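Local coordinates for protein P43 (PDB 6QIX) that tethers to matrix and inhibits interleukin-13 function as the major protein secreted by a parasitic whipworm, at residues W36-H41 / H68-P73; M62-G67 / T110-P115; L117-A122 / C157-G162. All coordinates share one frame; numbering follows the deposited sequence. Where two conformers were deposited one is given.

Contact 1 of 3, residues W36-H41 / H68-P73; sequences WYPPQH and HKTPPP
W36 swings its indole across to P73 because CG stands opposite the backbone N (chi1 -163°), and a chi2 of -122° turns one broad face of the ring system to that proline. P73 lays its backbone corner there: its CA sits 3.6 Å from the centroid of the six-membered ring of W36, almost on the ring normal, a CH-pi contact to the benzene half. The pyrrolidine of P73 runs on over the other half, its CD 3.8 Å from CD1 of W36. Proline suits the place because its ring is compact and rigid, its hydrogens are slightly polarised by the adjacent nitrogen, and it has no amide N-H to satisfy.

At the indole edge, W36 NE1 gives a short hydrogen bond of 2.6 Å to P71 O. With an N-H...O angle of 157° and the oxygen close to the ring plane, this bond fixes the rotation of the indole while P73 covers its face. The opposite face is taken by Y37, which turns the CD2 edge of its phenol to it; the hydroxyl of Y37 reaches K155. T70 adds a looser fringe beside P38, which follows a cis peptide bond and takes the N-cap position of helix 39-49.

With P71 and P72 near polyproline II angles, the pairing of indole N-H to carbonyl and indole face to proline resembles the way SH3 and WW domains grip polyproline helices, here within one chain.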
loop_
_atom_site.group_PDB
_atom_site.type_symbol
_atom_site.label_atom_id
_atom_site.label_comp_id
_atom_site.label_asym_id
_atom_site.label_seq_id
_atom_site.Cartn_x
_atom_site.Cartn_y
_atom_site.Cartn_z
ATOM N N TRP A 36 12.878 -0.321 15.411
ATOM C CA TRP A 36 11.844 0.685 15.577
ATOM C C TRP A 36 11.967 1.756 14.499
ATOM O O TRP A 36 12.889 1.762 13.688
ATOM C CB TRP A 36 11.895 1.301 16.996
ATOM C CG TRP A 36 10.637 2.022 17.378
ATOM C CD1 TRP A 36 10.515 3.329 17.755
ATOM C CD2 TRP A 36 9.317 1.480 17.379
ATOM N NE1 TRP A 36 9.185 3.635 18.007
ATOM C CE2 TRP A 36 8.435 2.515 17.768
ATOM C CE3 TRP A 36 8.790 0.225 17.091
ATOM C CZ2 TRP A 36 7.060 2.332 17.848
ATOM C CZ3 TRP A 36 7.421 0.044 17.209
ATOM C CH2 TRP A 36 6.574 1.092 17.581
ATOM N N TYR A 37 11.015 2.669 14.516
ATOM C CA TYR A 37 10.878 3.734 13.536
ATOM C C TYR A 37 11.782 4.891 13.902
ATOM O O TYR A 37 12.338 4.930 14.994
ATOM C CB TYR A 37 9.411 4.152 13.483
ATOM C CG TYR A 37 8.537 3.004 13.007
ATOM C CD1 TYR A 37 8.353 2.761 11.643
ATOM C CD2 TYR A 37 7.931 2.134 13.921
ATOM C CE1 TYR A 37 7.601 1.727 11.210
ATOM C CE2 TYR A 37 7.158 1.087 13.491
ATOM C CZ TYR A 37 7.001 0.880 12.122
ATOM O OH TYR A 37 6.237 -0.171 11.661
ATOM N N PRO A 38 11.933 5.884 13.020
ATOM C CA PRO A 38 11.243 6.097 11.744
ATOM C C PRO A 38 11.549 5.097 10.609
ATOM O O PRO A 38 12.514 4.325 10.708
ATOM C CB PRO A 38 11.696 7.504 11.322
ATOM C CG PRO A 38 12.920 7.812 12.165
ATOM C CD PRO A 38 12.840 6.986 13.383
ATOM N N PRO A 39 10.712 5.127 9.558
ATOM C CA PRO A 39 10.855 4.136 8.466
ATOM C C PRO A 39 12.262 4.061 7.895
ATOM O O PRO A 39 12.807 2.966 7.685
ATOM C CB PRO A 39 9.846 4.633 7.410
ATOM C CG PRO A 39 8.792 5.343 8.264
ATOM C CD PRO A 39 9.552 6.017 9.363
ATOM N N GLN A 40 12.873 5.212 7.634
ATOM C CA GLN A 40 14.233 5.198 7.092
ATOM C C GLN A 40 15.184 4.435 8.010
ATOM O O GLN A 40 16.016 3.644 7.548
ATOM C CB GLN A 40 14.738 6.626 6.865
ATOM C CG GLN A 40 16.149 6.673 6.258
ATOM C CD GLN A 40 16.201 6.085 4.851
ATOM O OE1 GLN A 40 15.212 6.120 4.121
ATOM N NE2 GLN A 40 17.356 5.558 4.464
ATOM N N HIS A 41 15.077 4.655 9.317
ATOM C CA HIS A 41 15.953 3.957 10.254
ATOM C C HIS A 41 15.682 2.459 10.267
ATOM O O HIS A 41 16.621 1.653 10.268
ATOM C CB HIS A 41 15.765 4.514 11.651
ATOM C CG HIS A 41 16.598 3.833 12.681
ATOM N ND1 HIS A 41 16.056 3.065 13.688
ATOM C CD2 HIS A 41 17.938 3.801 12.857
ATOM C CE1 HIS A 41 17.030 2.616 14.463
ATOM N NE2 HIS A 41 18.182 3.036 13.969
ATOM N N HIS A 68 5.247 15.855 14.551
ATOM C CA HIS A 68 4.912 14.784 15.470
ATOM C C HIS A 68 6.118 13.889 15.691
ATOM O O HIS A 68 6.716 13.392 14.732
ATOM C CB HIS A 68 3.722 13.980 14.962
ATOM C CG HIS A 68 2.410 14.684 15.131
ATOM N ND1 HIS A 68 1.657 14.593 16.284
ATOM C CD2 HIS A 68 1.727 15.507 14.297
ATOM C CE1 HIS A 68 0.554 15.310 16.142
ATOM N NE2 HIS A 68 0.572 15.872 14.945
ATOM N N LYS A 69 6.471 13.710 16.960
ATOM C CA LYS A 69 7.564 12.849 17.376
ATOM C C LYS A 69 7.132 11.391 17.297
ATOM O O LYS A 69 5.963 11.067 17.491
ATOM C CB LYS A 69 7.982 13.194 18.806
ATOM C CG LYS A 69 8.290 14.691 19.014
ATOM C CD LYS A 69 8.149 15.132 20.481
ATOM C CE LYS A 69 8.202 16.662 20.633
ATOM N NZ LYS A 69 8.849 17.116 21.912
ATOM N N THR A 70 8.073 10.525 16.965
ATOM C CA THR A 70 7.746 9.112 16.942
ATOM C C THR A 70 7.832 8.558 18.356
ATOM O O THR A 70 8.842 8.764 19.039
ATOM C CB THR A 70 8.658 8.314 16.023
ATOM O OG1 THR A 70 9.957 8.217 16.597
ATOM C CG2 THR A 70 8.777 8.979 14.695
ATOM N N PRO A 71 6.803 7.886 18.843
ATOM C CA PRO A 71 6.837 7.419 20.244
ATOM C C PRO A 71 7.803 6.263 20.387
ATOM O O PRO A 71 8.219 5.675 19.386
ATOM C CB PRO A 71 5.394 6.977 20.510
ATOM C CG PRO A 71 4.868 6.617 19.172
ATOM C CD PRO A 71 5.522 7.563 18.186
ATOM N N PRO A 72 8.144 5.881 21.611
ATOM C CA PRO A 72 9.086 4.763 21.818
ATOM C C PRO A 72 8.443 3.437 21.476
ATOM O O PRO A 72 7.218 3.367 21.373
ATOM C CB PRO A 72 9.427 4.858 23.311
ATOM C CG PRO A 72 8.341 5.701 23.919
ATOM C CD PRO A 72 7.804 6.595 22.858
ATOM N N PRO A 73 9.247 2.374 21.298
ATOM C CA PRO A 73 8.691 1.056 20.985
ATOM C C PRO A 73 7.455 0.727 21.803
ATOM O O PRO A 73 7.452 0.872 23.032
ATOM C CB PRO A 73 9.858 0.105 21.287
ATOM C CG PRO A 73 11.078 0.889 20.964
ATOM C CD PRO A 73 10.721 2.341 21.400
#

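Contact 2 of 3, residues M62-G67 / T110-P115; sequences MDLPHG and TLPKLP
P65 meets a row of neighbours from P112 to P115, and its ring can be followed atom by atom. CB, pointing at the opposite segment, comes 4.2 Å from CD of P115. One bond further, CG of P65 stands 3.8 Å from the carbonyl oxygen K113 O, a van der Waals approach of ring C-H to carbonyl, and it also touches the ring of P112. CD, where the ring closes back on nitrogen, makes the tightest apolar contact, 3.7 Å to CD2 of L114, and lies 4.0 Å from CG of P112. The P112 ring slants across the P65 ring, while the side chain of L114 crosses it at about a right angle. L114 can do this because its CG is opposite the carbonyl carbon (chi1 -53°), which brings the CD2 branch round to P65.

L64 extends the apolar patch, but more loosely: its CD1 and CD2 methyls lie 4.5 Å from P112 CD and L111 CD2, respectively. Leucine's forked end lets one side chain reach both neighbours, whereas the rigid prolines hold their backbones extended and present smooth hydrocarbon. K113 points the other way.

The arrangement is that of a proline-containing loop lying against strand 109-112 and its extended continuation, at one margin of a three-stranded antiparallel sheet.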
loop_
_atom_site.group_PDB
_atom_site.type_symbol
_atom_site.label_atom_id
_atom_site.label_comp_id
_atom_site.label_asym_id
_atom_site.label_seq_id
_atom_site.Cartn_x
_atom_site.Cartn_y
_atom_site.Cartn_z
ATOM N N MET A 62 6.581 8.081 4.135
ATOM C CA MET A 62 5.528 7.653 5.045
ATOM C C MET A 62 5.911 8.040 6.470
ATOM O O MET A 62 5.876 7.228 7.394
ATOM C CB MET A 62 5.259 6.151 4.914
ATOM C CG MET A 62 6.485 5.287 4.730
ATOM S SD MET A 62 6.213 3.586 5.287
ATOM C CE MET A 62 4.484 3.360 4.873
ATOM N N ASP A 63 6.281 9.300 6.657
ATOM C CA ASP A 63 6.591 9.809 7.982
ATOM C C ASP A 63 5.315 10.286 8.670
ATOM O O ASP A 63 4.253 10.420 8.052
ATOM C CB ASP A 63 7.629 10.927 7.886
ATOM C CG ASP A 63 8.997 10.411 7.453
ATOM O OD1 ASP A 63 9.271 9.206 7.674
ATOM O OD2 ASP A 63 9.791 11.200 6.902
ATOM N N LEU A 64 5.426 10.521 9.989
ATOM C CA LEU A 64 4.322 11.091 10.725
ATOM C C LEU A 64 4.110 12.546 10.300
ATOM O O LEU A 64 5.049 13.219 9.834
ATOM C CB LEU A 64 4.585 11.012 12.221
ATOM C CG LEU A 64 4.794 9.644 12.843
ATOM C CD1 LEU A 64 5.007 9.822 14.379
ATOM C CD2 LEU A 64 3.593 8.736 12.554
ATOM N N PRO A 65 2.888 13.061 10.442
ATOM C CA PRO A 65 2.628 14.427 9.985
ATOM C C PRO A 65 3.528 15.430 10.688
ATOM O O PRO A 65 3.924 15.248 11.839
ATOM C CB PRO A 65 1.149 14.656 10.324
ATOM C CG PRO A 65 0.700 13.463 11.132
ATOM C CD PRO A 65 1.655 12.359 10.856
ATOM N N HIS A 66 3.858 16.495 9.962
ATOM C CA HIS A 66 4.846 17.465 10.414
ATOM C C HIS A 66 4.642 17.820 11.878
ATOM O O HIS A 66 3.522 18.088 12.324
ATOM C CB HIS A 66 4.762 18.734 9.556
ATOM C CG HIS A 66 5.570 19.880 10.094
ATOM N ND1 HIS A 66 4.996 21.007 10.646
ATOM C CD2 HIS A 66 6.911 20.062 10.182
ATOM C CE1 HIS A 66 5.946 21.834 11.050
ATOM N NE2 HIS A 66 7.117 21.285 10.780
ATOM N N GLY A 67 5.734 17.801 12.625
ATOM C CA GLY A 67 5.703 18.198 14.009
ATOM C C GLY A 67 5.476 17.081 15.002
ATOM O O GLY A 67 5.499 17.339 16.216
ATOM N N THR A 110 0.319 5.260 21.029
ATOM C CA THR A 110 -0.487 6.454 20.794
ATOM C C THR A 110 0.139 7.230 19.632
ATOM O O THR A 110 1.287 7.678 19.735
ATOM C CB THR A 110 -0.551 7.334 22.039
ATOM O OG1 THR A 110 -1.145 6.591 23.123
ATOM C CG2 THR A 110 -1.389 8.570 21.716
ATOM N N LEU A 111 -0.622 7.406 18.559
ATOM C CA LEU A 111 -0.155 8.003 17.316
ATOM C C LEU A 111 -1.124 9.071 16.832
ATOM O O LEU A 111 -2.317 9.022 17.134
ATOM C CB LEU A 111 -0.009 6.921 16.219
ATOM C CG LEU A 111 1.060 5.884 16.475
ATOM C CD1 LEU A 111 0.913 4.657 15.588
ATOM C CD2 LEU A 111 2.397 6.560 16.273
ATOM N N PRO A 112 -0.631 10.070 16.087
ATOM C CA PRO A 112 -1.540 11.078 15.527
ATOM C C PRO A 112 -2.386 10.524 14.399
ATOM O O PRO A 112 -1.989 9.583 13.689
ATOM C CB PRO A 112 -0.592 12.166 14.998
ATOM C CG PRO A 112 0.636 11.394 14.589
ATOM C CD PRO A 112 0.772 10.284 15.672
ATOM N N LYS A 113 -3.548 11.135 14.206
ATOM C CA LYS A 113 -4.312 10.863 12.991
ATOM C C LYS A 113 -3.550 11.359 11.775
ATOM O O LYS A 113 -2.934 12.418 11.824
ATOM C CB LYS A 113 -5.677 11.532 13.052
ATOM C CG LYS A 113 -6.522 10.971 14.192
ATOM C CD LYS A 113 -7.650 11.899 14.597
ATOM C CE LYS A 113 -8.626 12.082 13.469
ATOM N NZ LYS A 113 -9.941 12.481 13.992
ATOM N N LEU A 114 -3.607 10.589 10.662
ATOM C CA LEU A 114 -2.955 10.988 9.401
ATOM C C LEU A 114 -3.906 11.821 8.550
ATOM O O LEU A 114 -5.109 11.522 8.487
ATOM C CB LEU A 114 -2.509 9.748 8.602
ATOM C CG LEU A 114 -1.641 8.787 9.410
ATOM C CD1 LEU A 114 -1.378 7.471 8.670
ATOM C CD2 LEU A 114 -0.364 9.493 9.796
ATOM N N PRO A 115 -3.393 12.840 7.845
ATOM C CA PRO A 115 -4.250 13.623 6.940
ATOM C C PRO A 115 -5.021 12.718 5.987
ATOM O O PRO A 115 -4.444 11.844 5.336
ATOM C CB PRO A 115 -3.258 14.534 6.190
ATOM C CG PRO A 115 -2.047 14.632 7.102
ATOM C CD PRO A 115 -2.014 13.338 7.932
#

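Contact 3 of 3, residues L117-A122 / C157-G162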
loop_
_atom_site.group_PDB
_atom_site.type_symbol
_atom_site.label_atom_id
_atom_site.label_comp_id
_atom_site.label_asym_id
_atom_site.label_seq_id
_atom_site.Cartn_x
_atom_site.Cartn_y
_atom_site.Cartn_z
ATOM N N LEU A 117 -6.399 10.066 5.862
ATOM C CA LEU A 117 -6.477 8.622 6.105
ATOM C C LEU A 117 -6.899 8.286 7.538
ATOM O O LEU A 117 -7.279 7.129 7.825
ATOM C CB LEU A 117 -5.118 7.978 5.794
ATOM C CG LEU A 117 -4.855 7.463 4.383
ATOM C CD1 LEU A 117 -5.245 8.376 3.281
ATOM C CD2 LEU A 117 -3.338 7.076 4.259
ATOM N N GLY A 118 -6.815 9.246 8.452
ATOM C CA GLY A 118 -7.218 8.957 9.823
ATOM C C GLY A 118 -6.262 7.968 10.453
ATOM O O GLY A 118 -5.042 8.098 10.327
ATOM N N CYS A 119 -6.782 6.931 11.111
ATOM C CA CYS A 119 -5.889 5.959 11.736
ATOM C C CYS A 119 -5.510 4.931 10.671
ATOM O O CYS A 119 -5.984 3.788 10.636
ATOM C CB CYS A 119 -6.543 5.359 12.981
ATOM S SG CYS A 119 -6.829 6.686 14.256
ATOM N N GLY A 120 -4.618 5.355 9.785
ATOM C CA GLY A 120 -4.333 4.590 8.585
ATOM C C GLY A 120 -3.070 3.754 8.628
ATOM O O GLY A 120 -2.616 3.286 7.582
ATOM N N TYR A 121 -2.509 3.518 9.817
ATOM C CA TYR A 121 -1.199 2.871 9.898
ATOM C C TYR A 121 -1.179 1.451 9.348
ATOM O O TYR A 121 -0.106 0.951 8.982
ATOM C CB TYR A 121 -0.748 2.886 11.344
ATOM C CG TYR A 121 -0.544 4.305 11.807
ATOM C CD1 TYR A 121 0.650 4.944 11.541
ATOM C CD2 TYR A 121 -1.545 5.020 12.432
ATOM C CE1 TYR A 121 0.885 6.212 11.915
ATOM C CE2 TYR A 121 -1.319 6.352 12.858
ATOM C CZ TYR A 121 -0.099 6.934 12.591
ATOM O OH TYR A 121 0.167 8.225 12.947
ATOM N N ALA A 122 -2.322 0.798 9.252
ATOM C CA ALA A 122 -2.331 -0.563 8.718
ATOM C C ALA A 122 -2.181 -0.642 7.212
ATOM O O ALA A 122 -1.814 -1.717 6.700
ATOM C CB ALA A 122 -3.627 -1.291 9.081
ATOM N N CYS A 157 -5.600 -0.378 14.743
ATOM C CA CYS A 157 -5.769 0.928 15.372
ATOM C C CYS A 157 -7.228 1.258 15.579
ATOM O O CYS A 157 -8.065 0.959 14.723
ATOM C CB CYS A 157 -5.157 2.063 14.531
ATOM S SG CYS A 157 -3.428 1.871 14.133
ATOM N N ILE A 158 -7.528 1.911 16.710
ATOM C CA ILE A 158 -8.824 2.540 16.929
ATOM C C ILE A 158 -8.562 4.007 17.226
ATOM O O ILE A 158 -7.479 4.394 17.659
ATOM C CB ILE A 158 -9.639 1.889 18.070
ATOM C CG1 ILE A 158 -8.916 2.085 19.404
ATOM C CG2 ILE A 158 -9.814 0.419 17.778
ATOM C CD1 ILE A 158 -9.706 1.621 20.626
ATOM N N GLU A 159 -9.567 4.825 16.993
ATOM C CA GLU A 159 -9.490 6.256 17.295
ATOM C C GLU A 159 -10.087 6.540 18.668
ATOM O O GLU A 159 -11.180 6.077 18.968
ATOM C CB GLU A 159 -10.233 7.038 16.220
ATOM C CG GLU A 159 -10.069 8.554 16.353
ATOM C CD GLU A 159 -10.844 9.326 15.305
ATOM O OE1 GLU A 159 -11.019 8.785 14.187
ATOM O OE2 GLU A 159 -11.262 10.476 15.615
ATOM N N LYS A 160 -9.361 7.285 19.499
ATOM C CA LYS A 160 -9.854 7.713 20.802
ATOM C C LYS A 160 -9.452 9.173 21.016
ATOM O O LYS A 160 -8.261 9.490 21.002
ATOM C CB LYS A 160 -9.272 6.867 21.920
ATOM C CG LYS A 160 -9.733 5.393 21.923
ATOM C CD LYS A 160 -11.257 5.236 21.971
ATOM C CE LYS A 160 -11.690 4.248 23.016
ATOM N NZ LYS A 160 -13.169 4.246 23.226
ATOM N N ASP A 161 -10.459 10.022 21.178
ATOM C CA ASP A 161 -10.340 11.433 21.532
ATOM C C ASP A 161 -9.281 12.144 20.691
ATOM O O ASP A 161 -8.413 12.840 21.205
ATOM C CB ASP A 161 -10.068 11.603 23.029
ATOM C CG ASP A 161 -10.263 13.048 23.488
ATOM O OD1 ASP A 161 -11.118 13.748 22.907
ATOM O OD2 ASP A 161 -9.555 13.474 24.424
ATOM N N GLY A 162 -9.373 11.968 19.379
ATOM C CA GLY A 162 -8.559 12.692 18.413
ATOM C C GLY A 162 -7.187 12.120 18.176
ATOM O O GLY A 162 -6.363 12.759 17.495
#
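C119 and C157 face each other through their methylenes, CB to CB at 3.9 Å, and from there their sulfurs part company. In both, the sulfur lies opposite the carbonyl carbon (chi1 -63° in C119 and -56° in C157), yet the two backbones run differently, so SG of C119 heads for E159 and SG of C157 for Y121. They are not bonded to one another: C119 is joined to C164, and C157 to C166. The sulfur of C119 rests on the aliphatic root of E159, 3.9 Å from its CB. The chain of E159 is extended, with CG opposite the backbone N, and carries the carboxylate to a salt bridge with K113, so hydrocarbon faces the sulfur while the charge is paired elsewhere.

Both disulfide partners belong to strand 163-168, which forms an antiparallel beta hairpin with strand 155-160; the turn, D161 and G162, has the backbone angles of type I'. One disulfide crosslinks the hairpin, and the other ties loop 117-122 onto it, a cystine-stapled design common in secreted proteins.

Beside C157, Y121 stands obliquely. SG of C157 lies 4.0 Å from Y121 CB, and 5.2 Å from the centroid of its ring at 69° off the normal, so this sulfur-aromatic contact is neither over the face nor squarely at the edge. Tyrosine fits because its flank packs on the buried sulfur while its hydroxyl, hydrogen-bonded to P112 O, is satisfied. The backbone folds tightly at C119, the centre of an inverse gamma turn closed by a weak G120 N to G118 O bond of 2.8 Å.

Contacts 1 and 2 lie at the surface and contact 3 is buried, and their chemistry follows suit. Contact 1 combines a polar bond with a CH-pi contact of proline on indole, contact 2 is mainly apolar, between prolines and leucines, and contact 3 packs two half-cystines together, one beside a tyrosine and the other on the aliphatic part of a glutamate. Contacts 1 and 2 share the loop between helix 39-49 and strand 79-85 and touch directly, as where K69 O meets L64 CD1 at 3.5 Å. Contacts 2 and 3 both reach the sheet of strands 109-112, 163-168 and 155-160, and a hydrogen bond and a salt bridge join them. Contacts 1 and 3 do not touch; contact 2 bridges them.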